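Local coordinates for ribonuclease P protein component 3 (Thermococcus kodakarensis KOD1, PDB 3WYZ) that is probably a protein subunit of ribonuclease P, the RNA-protein complex that cleaves precursor tRNA to make mature 5' ends, at residues A[17-22]-A[178-183]; A[10-15]-A[31-36]; A[38-43]-A[67-72]. All blocks are in the same frame, centred on the assembly; numbering follows the deposited sequence.

Contact 1. Residues A[17-22]-A[178-183]; sequences DVRDEE and SAESRW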
loop_
_atom_site.group_PDB
_atom_site.type_symbol
_atom_site.label_atom_id
_atom_site.label_comp_id
_atom_site.label_asym_id
_atom_site.label_seq_id
_atom_site.Cartn_x
_atom_site.Cartn_y
_atom_site.Cartn_z
ATOM N N ASP A 17 2.951 5.546 -0.480
ATOM C CA ASP A 17 1.670 5.808 -1.122
ATOM C C ASP A 17 1.109 7.183 -0.753
ATOM O O ASP A 17 0.534 7.365 0.313
ATOM C CB ASP A 17 0.700 4.683 -0.732
ATOM C CG ASP A 17 -0.625 4.746 -1.461
ATOM O OD1 ASP A 17 -0.726 5.465 -2.474
ATOM O OD2 ASP A 17 -1.562 4.045 -1.006
ATOM N N VAL A 18 1.323 8.153 -1.639
ATOM C CA VAL A 18 0.649 9.451 -1.584
ATOM C C VAL A 18 0.070 9.738 -2.967
ATOM O O VAL A 18 0.695 9.440 -3.982
ATOM C CB VAL A 18 1.590 10.594 -1.141
ATOM C CG1 VAL A 18 1.992 10.419 0.309
ATOM C CG2 VAL A 18 2.830 10.665 -2.001
ATOM N N ARG A 19 -1.124 10.321 -3.003
ATOM C CA ARG A 19 -1.902 10.403 -4.241
ATOM C C ARG A 19 -2.245 11.827 -4.688
ATOM O O ARG A 19 -3.016 12.003 -5.629
ATOM C CB ARG A 19 -3.184 9.588 -4.073
ATOM C CG ARG A 19 -2.928 8.114 -3.813
ATOM C CD ARG A 19 -4.085 7.442 -3.098
ATOM N NE ARG A 19 -3.748 6.079 -2.703
ATOM C CZ ARG A 19 -4.607 5.213 -2.171
ATOM N NH1 ARG A 19 -5.876 5.555 -1.969
ATOM N NH2 ARG A 19 -4.195 3.994 -1.845
ATOM N N ASP A 20 -1.650 12.826 -4.036
ATOM C CA ASP A 20 -1.950 14.239 -4.292
ATOM C C ASP A 20 -0.652 15.049 -4.442
ATOM O O ASP A 20 0.339 14.777 -3.755
ATOM C CB ASP A 20 -2.797 14.790 -3.136
ATOM C CG ASP A 20 -3.280 16.209 -3.374
ATOM O OD1 ASP A 20 -4.092 16.419 -4.298
ATOM O OD2 ASP A 20 -2.868 17.116 -2.623
ATOM N N GLU A 21 -0.668 16.033 -5.344
ATOM C CA GLU A 21 0.492 16.905 -5.586
ATOM C C GLU A 21 1.008 17.581 -4.320
ATOM O O GLU A 21 2.192 17.464 -3.988
ATOM C CB GLU A 21 0.150 18.009 -6.590
ATOM C CG GLU A 21 0.586 17.742 -8.016
ATOM C CD GLU A 21 0.518 18.982 -8.895
ATOM O OE1 GLU A 21 -0.089 19.996 -8.480
ATOM O OE2 GLU A 21 1.075 18.941 -10.011
ATOM N N GLU A 22 0.121 18.307 -3.635
ATOM C CA GLU A 22 0.508 19.051 -2.434
ATOM C C GLU A 22 0.944 18.121 -1.303
ATOM O O GLU A 22 1.836 18.454 -0.526
ATOM C CB GLU A 22 -0.634 19.951 -1.953
ATOM C CG GLU A 22 -0.964 21.092 -2.902
ATOM C CD GLU A 22 -1.966 22.069 -2.312
ATOM O OE1 GLU A 22 -1.813 22.431 -1.122
ATOM O OE2 GLU A 22 -2.904 22.480 -3.039
ATOM N N SER A 178 -1.470 6.828 2.488
ATOM C CA SER A 178 -2.359 6.723 1.326
ATOM C C SER A 178 -3.125 8.037 1.179
ATOM O O SER A 178 -4.332 8.040 0.932
ATOM C CB SER A 178 -3.320 5.532 1.461
ATOM O OG SER A 178 -2.611 4.314 1.607
ATOM N N ALA A 179 -2.406 9.149 1.342
ATOM C CA ALA A 179 -3.011 10.476 1.435
ATOM C C ALA A 179 -3.546 10.942 0.092
ATOM O O ALA A 179 -2.867 10.824 -0.934
ATOM C CB ALA A 179 -2.008 11.481 1.975
ATOM N N GLU A 180 -4.778 11.444 0.105
ATOM C CA GLU A 180 -5.393 12.039 -1.077
ATOM C C GLU A 180 -5.489 13.560 -0.953
ATOM O O GLU A 180 -6.002 14.229 -1.850
ATOM C CB GLU A 180 -6.765 11.410 -1.330
ATOM C CG GLU A 180 -6.655 9.919 -1.628
ATOM C CD GLU A 180 -7.932 9.291 -2.155
ATOM O OE1 GLU A 180 -8.925 10.020 -2.378
ATOM O OE2 GLU A 180 -7.933 8.054 -2.349
ATOM N N SER A 181 -4.979 14.099 0.154
ATOM C CA SER A 181 -4.844 15.544 0.322
ATOM C C SER A 181 -3.678 15.840 1.262
ATOM O O SER A 181 -3.212 14.952 1.981
ATOM C CB SER A 181 -6.139 16.155 0.881
ATOM O OG SER A 181 -6.322 15.821 2.250
ATOM N N ARG A 182 -3.231 17.093 1.262
ATOM C CA ARG A 182 -2.112 17.525 2.102
ATOM C C ARG A 182 -2.375 17.306 3.594
ATOM O O ARG A 182 -1.440 17.172 4.387
ATOM C CB ARG A 182 -1.795 19.009 1.843
ATOM C CG ARG A 182 -2.856 19.977 2.349
ATOM C CD ARG A 182 -2.692 21.371 1.763
ATOM N NE ARG A 182 -1.294 21.806 1.719
ATOM C CZ ARG A 182 -0.595 22.239 2.763
ATOM N NH1 ARG A 182 -1.138 22.310 3.975
ATOM N NH2 ARG A 182 0.672 22.601 2.595
ATOM N N TRP A 183 -3.655 17.268 3.961
ATOM C CA TRP A 183 -4.075 17.129 5.351
ATOM C C TRP A 183 -3.902 15.707 5.892
ATOM O O TRP A 183 -3.731 15.518 7.099
ATOM C CB TRP A 183 -5.539 17.566 5.489
ATOM C CG TRP A 183 -5.802 18.909 4.864
ATOM C CD1 TRP A 183 -6.606 19.175 3.788
ATOM C CD2 TRP A 183 -5.229 20.159 5.255
ATOM N NE1 TRP A 183 -6.578 20.516 3.495
ATOM C CE2 TRP A 183 -5.742 21.145 4.379
ATOM C CE3 TRP A 183 -4.335 20.545 6.262
ATOM C CZ2 TRP A 183 -5.390 22.491 4.484
ATOM C CZ3 TRP A 183 -3.985 21.886 6.363
ATOM C CH2 TRP A 183 -4.513 22.839 5.480
#
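Asp-17 meets Ser-178 at the C-terminal end of strand 14-18. Ser-178 OG donates to Asp-17 OD2 at 2.8 Å and comes from above the carboxylate plane. The carboxylate is also held side-on by Arg-19. Arg-19 NE binds Asp-17 OD1 at 3.1 Å, and Arg-19 NH2 binds Asp-17 OD2 at 2.8 Å, so OD2 takes two donors. Thr-37 OG1 adds a hydrogen bond at OD1, and these partners together fix the rotation of the buried group. Val-18 CG1 lies near the Ala-179 methyl. Arg-19 uses both backbone and side chain. Arg-19 N donates to Ala-179 O at 2.8 Å, nearly along the C=O axis. Its side chain runs extended from CG to NE (chi2 156°, chi3 -172°). This carries the guanidinium over to Ser-178 CB, which lies over one face, offset toward the rim. At the edge, Arg-19 NH1 reaches the anti lone pair of Glu-180 OE2 at 3.3 Å, in the guanidinium plane. Asp-17, Arg-19 and Glu-180 thus form a salt-bridge network, in which Lys-39 is a second partner of Glu-180. Asp-20 lays CB against Glu-180 O at 3.5 Å and stands at the N-cap of helix 21-30. Glu-22 OE1 makes a weak, bent bond with Arg-182 NE at 3.0 Å, as part of a salt bridge.

The contact brings the first strand of the sheet, 14-18, and the start of helix 21-30 against the loop after the last strand, 173-176. This closing of first on last fits the TIM barrel-like fold. Strand 33-41 flanks it through Val-34 and Thr-37.

Contact 2. Residues A[10-15]-A[31-36]; sequences RDYFVE and FDEVVF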
loop_
_atom_site.group_PDB
_atom_site.type_symbol
_atom_site.label_atom_id
_atom_site.label_comp_id
_atom_site.label_asym_id
_atom_site.label_seq_id
_atom_site.Cartn_x
_atom_site.Cartn_y
_atom_site.Cartn_z
ATOM N N ARG A 10 19.608 4.427 10.666
ATOM C CA ARG A 10 18.558 4.067 11.609
ATOM C C ARG A 10 17.320 4.944 11.398
ATOM O O ARG A 10 16.192 4.483 11.534
ATOM C CB ARG A 10 19.076 4.205 13.045
ATOM C CG ARG A 10 18.870 2.957 13.887
ATOM C CD ARG A 10 19.552 3.072 15.244
ATOM N NE ARG A 10 18.697 3.725 16.231
ATOM C CZ ARG A 10 17.604 3.178 16.759
ATOM N NH1 ARG A 10 16.889 3.856 17.652
ATOM N NH2 ARG A 10 17.213 1.957 16.397
ATOM N N ASP A 11 17.531 6.210 11.060
ATOM C CA ASP A 11 16.417 7.135 10.885
ATOM C C ASP A 11 16.135 7.420 9.418
ATOM O O ASP A 11 16.106 8.569 8.999
ATOM C CB ASP A 11 16.688 8.438 11.642
ATOM C CG ASP A 11 16.627 8.258 13.145
ATOM O OD1 ASP A 11 16.197 7.175 13.600
ATOM O OD2 ASP A 11 17.007 9.203 13.871
ATOM N N TYR A 12 15.912 6.364 8.644
ATOM C CA TYR A 12 15.599 6.497 7.229
ATOM C C TYR A 12 14.139 6.093 7.009
ATOM O O TYR A 12 13.729 5.014 7.431
ATOM C CB TYR A 12 16.538 5.619 6.403
ATOM C CG TYR A 12 16.460 5.882 4.919
ATOM C CD1 TYR A 12 15.541 5.197 4.116
ATOM C CD2 TYR A 12 17.293 6.820 4.312
ATOM C CE1 TYR A 12 15.458 5.441 2.752
ATOM C CE2 TYR A 12 17.213 7.070 2.950
ATOM C CZ TYR A 12 16.294 6.379 2.178
ATOM O OH TYR A 12 16.208 6.625 0.832
ATOM N N PHE A 13 13.361 6.947 6.350
ATOM C CA PHE A 13 11.915 6.733 6.221
ATOM C C PHE A 13 11.420 6.902 4.786
ATOM O O PHE A 13 11.828 7.826 4.097
ATOM C CB PHE A 13 11.163 7.699 7.142
ATOM C CG PHE A 13 11.585 7.607 8.584
ATOM C CD1 PHE A 13 11.316 6.461 9.329
ATOM C CD2 PHE A 13 12.261 8.655 9.196
ATOM C CE1 PHE A 13 11.706 6.367 10.653
ATOM C CE2 PHE A 13 12.650 8.569 10.522
ATOM C CZ PHE A 13 12.376 7.423 11.250
ATOM N N VAL A 14 10.526 6.010 4.357
ATOM C CA VAL A 14 9.980 6.022 2.993
ATOM C C VAL A 14 8.449 6.053 3.028
ATOM O O VAL A 14 7.828 5.273 3.737
ATOM C CB VAL A 14 10.428 4.787 2.199
ATOM C CG1 VAL A 14 9.771 4.757 0.820
ATOM C CG2 VAL A 14 11.949 4.756 2.079
ATOM N N GLU A 15 7.851 6.961 2.264
ATOM C CA GLU A 15 6.393 7.024 2.135
ATOM C C GLU A 15 6.001 6.357 0.821
ATOM O O GLU A 15 6.303 6.869 -0.247
ATOM C CB GLU A 15 5.921 8.479 2.195
ATOM C CG GLU A 15 4.444 8.722 1.905
ATOM C CD GLU A 15 3.502 7.767 2.621
ATOM O OE1 GLU A 15 3.269 6.669 2.090
ATOM O OE2 GLU A 15 2.970 8.128 3.695
ATOM N N PHE A 31 10.041 12.631 4.679
ATOM C CA PHE A 31 10.497 11.299 4.277
ATOM C C PHE A 31 11.657 11.389 3.295
ATOM O O PHE A 31 11.758 12.344 2.528
ATOM C CB PHE A 31 9.345 10.510 3.661
ATOM C CG PHE A 31 8.229 10.227 4.623
ATOM C CD1 PHE A 31 7.171 11.124 4.768
ATOM C CD2 PHE A 31 8.239 9.071 5.400
ATOM C CE1 PHE A 31 6.142 10.871 5.661
ATOM C CE2 PHE A 31 7.215 8.814 6.300
ATOM C CZ PHE A 31 6.164 9.714 6.431
ATOM N N ASP A 32 12.523 10.382 3.328
ATOM C CA ASP A 32 13.687 10.324 2.445
ATOM C C ASP A 32 13.319 9.990 1.001
ATOM O O ASP A 32 13.999 10.421 0.068
ATOM C CB ASP A 32 14.695 9.310 2.978
ATOM C CG ASP A 32 15.307 9.745 4.290
ATOM O OD1 ASP A 32 14.602 9.722 5.322
ATOM O OD2 ASP A 32 16.493 10.126 4.283
ATOM N N GLU A 33 12.261 9.202 0.826
ATOM C CA GLU A 33 11.710 8.911 -0.492
ATOM C C GLU A 33 10.196 8.959 -0.410
ATOM O O GLU A 33 9.609 8.525 0.582
ATOM C CB GLU A 33 12.137 7.526 -0.974
ATOM C CG GLU A 33 13.636 7.282 -0.963
ATOM C CD GLU A 33 14.020 5.958 -1.607
ATOM O OE1 GLU A 33 13.605 5.719 -2.765
ATOM O OE2 GLU A 33 14.743 5.162 -0.956
ATOM N N VAL A 34 9.565 9.480 -1.456
ATOM C CA VAL A 34 8.110 9.540 -1.522
ATOM C C VAL A 34 7.640 9.003 -2.869
ATOM O O VAL A 34 8.020 9.520 -3.918
ATOM C CB VAL A 34 7.576 10.973 -1.307
ATOM C CG1 VAL A 34 6.055 10.982 -1.299
ATOM C CG2 VAL A 34 8.101 11.551 -0.001
ATOM N N VAL A 35 6.825 7.952 -2.826
ATOM C CA VAL A 35 6.252 7.356 -4.023
ATOM C C VAL A 35 4.894 8.002 -4.320
ATOM O O VAL A 35 4.018 8.017 -3.466
ATOM C CB VAL A 35 6.078 5.836 -3.838
ATOM C CG1 VAL A 35 5.446 5.204 -5.075
ATOM C CG2 VAL A 35 7.418 5.177 -3.514
ATOM N N PHE A 36 4.736 8.550 -5.523
ATOM C CA PHE A 36 3.456 9.093 -5.958
ATOM C C PHE A 36 2.605 7.994 -6.587
ATOM O O PHE A 36 3.033 7.326 -7.525
ATOM C CB PHE A 36 3.648 10.234 -6.958
ATOM C CG PHE A 36 2.354 10.862 -7.404
ATOM C CD1 PHE A 36 1.653 10.346 -8.491
ATOM C CD2 PHE A 36 1.834 11.954 -6.732
ATOM C CE1 PHE A 36 0.458 10.914 -8.898
ATOM C CE2 PHE A 36 0.642 12.529 -7.133
ATOM C CZ PHE A 36 -0.047 12.008 -8.219
HETATM O O HOH W 1 17.610 9.810 6.801
#
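The Tyr-12 ring has Asp-32 CB over one face, 3.6 Å from the ring centroid and offset toward the rim. At its edge, Glu-33 OE2 lies in the ring plane and accepts from Tyr-12 OH at 2.7 Å, on the anti side of the carboxylate. The ring and the Glu-33 carboxylate are turned 71° apart. CG of Tyr-12 is anti to its own N (chi1 -169°), and this swings the ring across to the 31-36 segment. The Phe-31 ring is covered on one face by Glu-15 CB, 3.9 Å from its centroid. Phe-13 CB touches Phe-31 CD2 obliquely at 3.7 Å.

Asp-32 also pairs with the backbone of Phe-13. Phe-13 N gives a straight bond to Asp-32 OD1 at 3.2 Å, from above the carboxylate plane. Asp-32 N returns one to Phe-13 O at 2.8 Å. A water links Asp-32 OD2 to Asp-11 O. Further on, parallel strand pairing takes over: Glu-15 N binds Glu-33 O, and Val-35 N binds Glu-15 O. These strands belong to the beta-alpha-beta unit formed by strand 14-18, helix 21-30 and strand 33-41.

A valine in place of Tyr-12 would probably leave Glu-33 OE2 without this hydroxyl and uncover the Asp-32 CB that the ring now lies against. Three acidic side chains are placed in different ways here. Asp-32 and Glu-33 take N-H or O-H donors toward the more exposed end. Glu-15 is buried and turns its carboxylate to Thr-176, Ser-177 and the Asp-17 N-H. Such neutral donors would be expected to steady the negative charge of these groups.

Contact 3. Residues A[38-43]-A[67-72]; sequences KKLVLE and LLLVTR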
loop_
_atom_site.group_PDB
_atom_site.type_symbol
_atom_site.label_atom_id
_atom_site.label_comp_id
_atom_site.label_asym_id
_atom_site.label_seq_id
_atom_site.Cartn_x
_atom_site.Cartn_y
_atom_site.Cartn_z
ATOM N N LYS A 38 -0.701 6.816 -8.654
ATOM C CA LYS A 38 -1.787 7.169 -9.558
ATOM C C LYS A 38 -2.926 6.178 -9.347
ATOM O O LYS A 38 -2.766 4.979 -9.565
ATOM C CB LYS A 38 -1.318 7.125 -11.014
ATOM C CG LYS A 38 -2.382 7.531 -12.024
ATOM C CD LYS A 38 -2.051 7.020 -13.418
ATOM C CE LYS A 38 -3.079 7.482 -14.444
ATOM N NZ LYS A 38 -4.440 6.934 -14.199
ATOM N N LYS A 39 -4.071 6.687 -8.913
ATOM C CA LYS A 39 -5.250 5.864 -8.690
ATOM C C LYS A 39 -5.902 5.562 -10.036
ATOM O O LYS A 39 -6.119 6.468 -10.843
ATOM C CB LYS A 39 -6.217 6.588 -7.755
ATOM C CG LYS A 39 -7.289 5.700 -7.148
ATOM C CD LYS A 39 -7.892 6.348 -5.910
ATOM C CE LYS A 39 -9.034 5.521 -5.347
ATOM N NZ LYS A 39 -9.518 6.053 -4.044
ATOM N N LEU A 40 -6.199 4.289 -10.280
ATOM C CA LEU A 40 -6.679 3.843 -11.585
ATOM C C LEU A 40 -7.896 2.919 -11.484
ATOM O O LEU A 40 -7.780 1.773 -11.052
ATOM C CB LEU A 40 -5.547 3.137 -12.325
ATOM C CG LEU A 40 -5.839 2.618 -13.730
ATOM C CD1 LEU A 40 -6.491 3.698 -14.590
ATOM C CD2 LEU A 40 -4.559 2.109 -14.376
ATOM N N VAL A 41 -9.051 3.432 -11.909
ATOM C CA VAL A 41 -10.316 2.696 -11.870
ATOM C C VAL A 41 -10.585 2.060 -13.229
ATOM O O VAL A 41 -10.631 2.760 -14.241
ATOM C CB VAL A 41 -11.492 3.621 -11.507
ATOM C CG1 VAL A 41 -12.732 2.801 -11.173
ATOM C CG2 VAL A 41 -11.115 4.540 -10.345
ATOM N N LEU A 42 -10.768 0.741 -13.244
ATOM C CA LEU A 42 -10.880 -0.019 -14.489
ATOM C C LEU A 42 -12.097 -0.947 -14.530
ATOM O O LEU A 42 -12.311 -1.741 -13.615
ATOM C CB LEU A 42 -9.606 -0.843 -14.706
ATOM C CG LEU A 42 -8.557 -0.332 -15.703
ATOM C CD1 LEU A 42 -8.337 1.171 -15.610
ATOM C CD2 LEU A 42 -7.249 -1.087 -15.510
ATOM N N GLU A 43 -12.880 -0.831 -15.600
ATOM C CA GLU A 43 -13.948 -1.784 -15.917
ATOM C C GLU A 43 -14.312 -1.681 -17.415
ATOM O O GLU A 43 -15.337 -1.097 -17.774
ATOM C CB GLU A 43 -15.178 -1.573 -15.024
ATOM C CG GLU A 43 -15.614 -0.126 -14.837
ATOM C CD GLU A 43 -16.998 -0.006 -14.216
ATOM O OE1 GLU A 43 -17.514 -1.011 -13.678
ATOM O OE2 GLU A 43 -17.574 1.100 -14.273
ATOM N N LEU A 67 1.221 2.445 -9.266
ATOM C CA LEU A 67 -0.064 2.368 -9.935
ATOM C C LEU A 67 -1.041 1.584 -9.063
ATOM O O LEU A 67 -0.845 0.387 -8.826
ATOM C CB LEU A 67 0.111 1.687 -11.288
ATOM C CG LEU A 67 -1.064 1.754 -12.259
ATOM C CD1 LEU A 67 -1.317 3.188 -12.710
ATOM C CD2 LEU A 67 -0.783 0.850 -13.450
ATOM N N LEU A 68 -2.085 2.255 -8.584
ATOM C CA LEU A 68 -3.082 1.614 -7.728
ATOM C C LEU A 68 -4.310 1.203 -8.532
ATOM O O LEU A 68 -5.078 2.054 -8.987
ATOM C CB LEU A 68 -3.488 2.544 -6.581
ATOM C CG LEU A 68 -4.617 2.037 -5.673
ATOM C CD1 LEU A 68 -4.171 0.826 -4.872
ATOM C CD2 LEU A 68 -5.099 3.147 -4.755
ATOM N N LEU A 69 -4.492 -0.104 -8.688
ATOM C CA LEU A 69 -5.628 -0.647 -9.418
ATOM C C LEU A 69 -6.806 -0.868 -8.480
ATOM O O LEU A 69 -6.699 -1.612 -7.503
ATOM C CB LEU A 69 -5.262 -1.976 -10.085
ATOM C CG LEU A 69 -4.061 -1.992 -11.029
ATOM C CD1 LEU A 69 -3.930 -3.376 -11.657
ATOM C CD2 LEU A 69 -4.168 -0.913 -12.101
ATOM N N VAL A 70 -7.924 -0.211 -8.780
ATOM C CA VAL A 70 -9.185 -0.483 -8.097
ATOM C C VAL A 70 -10.161 -1.055 -9.132
ATOM O O VAL A 70 -10.456 -0.421 -10.146
ATOM C CB VAL A 70 -9.742 0.770 -7.379
ATOM C CG1 VAL A 70 -8.640 1.467 -6.588
ATOM C CG2 VAL A 70 -10.365 1.755 -8.350
ATOM N N THR A 71 -10.622 -2.278 -8.890
ATOM C CA THR A 71 -11.472 -2.987 -9.844
ATOM C C THR A 71 -12.118 -4.214 -9.205
ATOM O O THR A 71 -11.704 -4.663 -8.134
ATOM C CB THR A 71 -10.676 -3.422 -11.099
ATOM O OG1 THR A 71 -11.543 -4.113 -12.006
ATOM C CG2 THR A 71 -9.513 -4.338 -10.735
ATOM N N ARG A 72 -13.142 -4.741 -9.872
ATOM C CA ARG A 72 -13.823 -5.956 -9.432
ATOM C C ARG A 72 -13.699 -7.049 -10.493
ATOM O O ARG A 72 -14.615 -7.849 -10.680
ATOM C CB ARG A 72 -15.301 -5.665 -9.135
ATOM C CG ARG A 72 -15.545 -4.660 -8.017
ATOM C CD ARG A 72 -14.897 -5.096 -6.708
ATOM N NE ARG A 72 -15.603 -4.580 -5.538
ATOM C CZ ARG A 72 -16.703 -5.118 -5.013
ATOM N NH1 ARG A 72 -17.259 -6.203 -5.549
ATOM N NH2 ARG A 72 -17.257 -4.561 -3.943
HETATM O O HOH W 2 -14.177 -3.055 -12.002
#
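Leu-40 CD2 touches two leucines of strand 65-70, with Leu-67 CD1 and Leu-69 CD2 each 3.8 Å from Leu-40 CD2. Leu-40 and Leu-69 lie side by side and point the same way, while Leu-67 is crossed at a slant. Holding CG opposite the backbone N (chi1 -179°) sends the Leu-40 branches out to this pair. Lys-38 lies on the same face and runs its CD alongside Leu-67 CD1. On the other face, Val-41 CG2 presses on Val-70 CG2 at 3.5 Å. Next to it, Lys-39 lays its CG beside Leu-68 CD2, and its extended chain takes NZ on to a salt bridge with Glu-180.

The backbones pair as parallel strands with a 26° angle between them. Leu-68 N binds Lys-38 O at 3.0 Å, Leu-40 N binds Leu-68 O at 2.8 Å, and Val-70 N binds Leu-40 O at 3.0 Å. The ladder fades at Leu-42 N, which makes a weak bond to Val-70 O. There a water donates to Leu-42 O and accepts from Arg-72 N, so it bridges the two segments at the polar edge.

The strands belong to the beta-alpha-beta unit 33-41, 48-62, 65-70. Helix 48-62 covers Lys-38 and Leu-40 through Leu-58 and Leu-51. Helix 74-83 packs on Leu-69 and Leu-42, and strand 88-92 continues the sheet beyond 65-70.

In the fold
All three contacts reach one parallel sheet. Contact 2 joins strands 14-18 and 33-41, and contact 3 joins 33-41 and 65-70. They follow in series, with centres about 24 Å apart on opposite sides of the chain's centre. Contact 1 ties the end of strand 14-18 to the loop after strand 173-176. Along the chain, its segments alternate with those of contact 2, and contact 3 falls between its two segments. Its centre lies about 14 Å from that of contact 2 and 16 Å from that of contact 3. Val-18 packs on Val-34, and Glu-180 bridges to Lys-39. This is consistent with a TIM barrel-like fold, in which the first strand closes on the end of the last.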